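Local coordinates for protein NAD-dependent dehydrogenase (PDB 4Z0P) that probably reduces glyoxylate and hydroxypyruvate with NADPH as the hydride donor, as a member of the D-2-hydroxyacid dehydrogenase family, at residues Ala256-Phe261 with Pro276-Thr281. Numbering follows the deposited sequence.
With NDP (NADPH dihydro-nicotinamide-adenine-dinucleotide phosphate), chain H.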
loop_
_atom_site.group_PDB
_atom_site.type_symbol
_atom_site.label_atom_id
_atom_site.label_comp_id
_atom_site.label_asym_id
_atom_site.label_seq_id
_atom_site.Cartn_x
_atom_site.Cartn_y
_atom_site.Cartn_z
ATOM N N ALA A 256 1.417 -2.378 15.489
ATOM C CA ALA A 256 0.726 -1.102 15.399
ATOM C C ALA A 256 1.369 -0.175 14.377
ATOM O O ALA A 256 2.548 -0.319 14.072
ATOM C CB ALA A 256 0.693 -0.417 16.760
ATOM N N SER A 257 0.562 0.738 13.842
ATOM C CA SER A 257 1.054 1.891 13.073
ATOM C C SER A 257 0.507 3.132 13.744
ATOM O O SER A 257 -0.717 3.309 13.823
ATOM C CB SER A 257 0.570 1.848 11.627
ATOM O OG SER A 257 1.152 0.741 10.924
ATOM N N LEU A 258 1.404 3.976 14.243
ATOM C CA LEU A 258 0.997 5.198 14.944
ATOM C C LEU A 258 1.567 6.401 14.222
ATOM O O LEU A 258 2.798 6.540 14.101
ATOM C CB LEU A 258 1.465 5.185 16.408
ATOM C CG LEU A 258 0.958 3.973 17.227
ATOM C CD1 LEU A 258 1.610 3.955 18.602
ATOM C CD2 LEU A 258 -0.570 4.006 17.349
ATOM N N ASP A 259 0.674 7.276 13.761
ATOM C CA ASP A 259 1.031 8.566 13.177
ATOM C C ASP A 259 0.862 9.708 14.164
ATOM O O ASP A 259 1.317 10.823 13.908
ATOM C CB ASP A 259 0.154 8.865 11.963
ATOM C CG ASP A 259 0.661 10.056 11.150
ATOM O OD1 ASP A 259 1.866 10.068 10.717
ATOM O OD2 ASP A 259 -0.152 11.000 10.948
ATOM N N VAL A 260 0.142 9.435 15.256
ATOM C CA VAL A 260 -0.294 10.474 16.218
ATOM C C VAL A 260 -0.054 9.963 17.627
ATOM O O VAL A 260 -0.102 8.747 17.868
ATOM C CB VAL A 260 -1.766 10.883 15.993
ATOM C CG1 VAL A 260 -1.928 11.517 14.619
ATOM C CG2 VAL A 260 -2.693 9.686 16.123
ATOM N N PHE A 261 0.254 10.889 18.534
ATOM C CA PHE A 261 0.696 10.574 19.878
ATOM C C PHE A 261 0.090 11.520 20.907
ATOM O O PHE A 261 -0.254 12.639 20.591
ATOM C CB PHE A 261 2.229 10.589 19.958
ATOM C CG PHE A 261 2.838 9.589 19.038
ATOM C CD1 PHE A 261 3.000 8.279 19.432
ATOM C CD2 PHE A 261 3.105 9.933 17.712
ATOM C CE1 PHE A 261 3.493 7.340 18.531
ATOM C CE2 PHE A 261 3.603 9.000 16.807
ATOM C CZ PHE A 261 3.776 7.705 17.224
ATOM N N PRO A 276 9.666 -3.639 17.641
ATOM C CA PRO A 276 9.819 -4.374 16.392
ATOM C C PRO A 276 8.577 -4.424 15.488
ATOM O O PRO A 276 8.728 -4.579 14.277
ATOM C CB PRO A 276 10.250 -5.768 16.859
ATOM C CG PRO A 276 9.698 -5.912 18.239
ATOM C CD PRO A 276 9.736 -4.527 18.828
ATOM N N ASN A 277 7.372 -4.279 16.038
ATOM C CA ASN A 277 6.173 -4.311 15.187
ATOM C C ASN A 277 5.352 -3.026 15.294
ATOM O O ASN A 277 4.143 -3.063 15.096
ATOM C CB ASN A 277 5.317 -5.548 15.484
ATOM C CG ASN A 277 6.028 -6.848 15.147
ATOM O OD1 ASN A 277 6.437 -7.056 14.001
ATOM N ND2 ASN A 277 6.176 -7.737 16.139
ATOM N N VAL A 278 6.027 -1.901 15.540
ATOM C CA VAL A 278 5.415 -0.579 15.511
ATOM C C VAL A 278 6.043 0.275 14.446
ATOM O O VAL A 278 7.272 0.402 14.386
ATOM C CB VAL A 278 5.528 0.178 16.855
ATOM C CG1 VAL A 278 4.816 1.518 16.754
ATOM C CG2 VAL A 278 4.894 -0.644 17.975
ATOM N N TYR A 279 5.197 0.865 13.601
ATOM C CA TYR A 279 5.622 1.857 12.626
ATOM C C TYR A 279 5.292 3.246 13.115
ATOM O O TYR A 279 4.129 3.546 13.363
ATOM C CB TYR A 279 4.912 1.677 11.302
ATOM C CG TYR A 279 5.211 0.378 10.615
ATOM C CD1 TYR A 279 6.424 0.177 9.985
ATOM C CD2 TYR A 279 4.320 -0.668 10.653
ATOM C CE1 TYR A 279 6.703 -1.003 9.328
ATOM C CE2 TYR A 279 4.586 -1.886 10.027
ATOM C CZ TYR A 279 5.788 -2.056 9.364
ATOM O OH TYR A 279 6.039 -3.228 8.722
ATOM N N VAL A 280 6.299 4.089 13.271
ATOM C CA VAL A 280 6.085 5.471 13.737
ATOM C C VAL A 280 6.275 6.441 12.572
ATOM O O VAL A 280 7.309 6.413 11.903
ATOM C CB VAL A 280 7.102 5.853 14.852
ATOM C CG1 VAL A 280 7.058 7.335 15.205
ATOM C CG2 VAL A 280 6.879 4.987 16.079
ATOM N N THR A 281 5.296 7.317 12.373
ATOM C CA THR A 281 5.429 8.449 11.482
ATOM C C THR A 281 5.078 9.723 12.228
ATOM O O THR A 281 4.257 9.694 13.158
ATOM C CB THR A 281 4.616 8.289 10.169
ATOM O OG1 THR A 281 3.253 7.901 10.452
ATOM C CG2 THR A 281 5.289 7.292 9.231
HETATM P PA NDP H . -15.300 13.908 9.810
HETATM O O1A NDP H . -15.941 14.951 10.712
HETATM O O2A NDP H . -15.704 13.897 8.374
HETATM O O5B NDP H . -15.644 12.500 10.449
HETATM C C5B NDP H . -15.588 12.223 11.832
HETATM C C4B NDP H . -16.218 10.877 12.064
HETATM O O4B NDP H . -15.999 10.545 13.433
HETATM C C3B NDP H . -17.729 10.847 11.844
HETATM O O3B NDP H . -18.057 9.582 11.279
HETATM C C2B NDP H . -18.282 10.965 13.248
HETATM O O2B NDP H . -19.554 10.378 13.443
HETATM C C1B NDP H . -17.244 10.174 14.001
HETATM N N9A NDP H . -17.307 10.497 15.436
HETATM C C8A NDP H . -17.011 11.643 16.081
HETATM N N7A NDP H . -17.183 11.577 17.382
HETATM C C5A NDP H . -17.622 10.300 17.590
HETATM C C6A NDP H . -18.009 9.595 18.747
HETATM N N6A NDP H . -17.972 10.144 19.984
HETATM N N1A NDP H . -18.412 8.301 18.612
HETATM C C2A NDP H . -18.446 7.759 17.386
HETATM N N3A NDP H . -18.114 8.331 16.224
HETATM C C4A NDP H . -17.696 9.612 16.399
HETATM O O3 NDP H . -13.713 14.113 10.033
HETATM P PN NDP H . -12.614 13.673 8.923
HETATM O O1N NDP H . -12.890 12.287 8.444
HETATM O O2N NDP H . -12.426 14.759 7.924
HETATM O O5D NDP H . -11.326 13.742 9.856
HETATM C C5D NDP H . -11.223 12.860 10.956
HETATM C C4D NDP H . -10.044 13.240 11.840
HETATM O O4D NDP H . -8.815 12.832 11.236
HETATM C C3D NDP H . -9.821 14.726 12.083
HETATM O O3D NDP H . -10.717 15.219 13.100
HETATM C C2D NDP H . -8.369 14.844 12.499
HETATM O O2D NDP H . -8.243 14.744 13.929
HETATM C C1D NDP H . -7.769 13.571 11.847
HETATM N N1N NDP H . -6.750 13.876 10.840
HETATM C C2N NDP H . -5.431 13.470 11.014
HETATM C C3N NDP H . -4.472 13.726 10.081
HETATM C C7N NDP H . -3.081 13.172 10.163
HETATM O O7N NDP H . -2.209 13.676 9.428
HETATM N N7N NDP H . -2.805 12.200 11.006
HETATM C C4N NDP H . -4.826 14.513 8.874
HETATM C C5N NDP H . -6.250 14.922 8.781
HETATM C C6N NDP H . -7.138 14.593 9.700
HETATM P P2B NDP H . -20.889 11.076 12.874
HETATM O O1X NDP H . -20.806 10.857 11.385
HETATM O O2X NDP H . -21.975 10.251 13.541
HETATM O O3X NDP H . -20.847 12.499 13.287
#
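D259 reaches across to T281 just where strands 256-258 and 278-280 run out. Its CB lies 3.6 Å from T281 OG1. With CG anti to the backbone N (chi1 -169°), the carboxylate sets OD1 against T281 and OD2 toward the cofactor. OD1 accepts the T281 hydroxyl at 2.6 Å on its anti side, 17° out of the carboxylate plane, and also takes the backbone N-H of V284. To OD2 the carboxamide N7N of NADPH gives a nearly straight bond of 2.9 Å, and A285 N is its second donor. Four bonds thus fix the tilt of the group, and W106 NE1 is also hydrogen-bonded to T281 OG1. With an alanine here, the carboxamide would probably lose this acceptor and be less firmly oriented, and the T281 hydroxyl would be left without its carboxylate mate.

Leading up to this end, the strands pair in parallel. A256 N bonds N277 O and A256 O receives Y279 N; two residues on, L258 N meets Y279 O at 2.9 Å and L258 O receives T281 N. On the face bearing A256, L258, V278 and V280, F261 comes in at about a right angle to V280, its CZ 3.9 Å from CG1, while T281 O sits at the ring edge. On the other face S257 OG lies 3.5 Å from Y279 CD2, though its hydrogen bonds go to Q110 and H114; the Y279 ring makes a cation-pi contact with R119 and touches an oxalate bound apart from the one in the pocket lined by R235 and H283.

These are the last two strands of a seven-stranded parallel Rossmann sheet, delivering an aspartate from the C-terminal end of strand 256-258 to the nicotinamide, consistent with the NAD-binding domain of a D-2-hydroxyacid dehydrogenase.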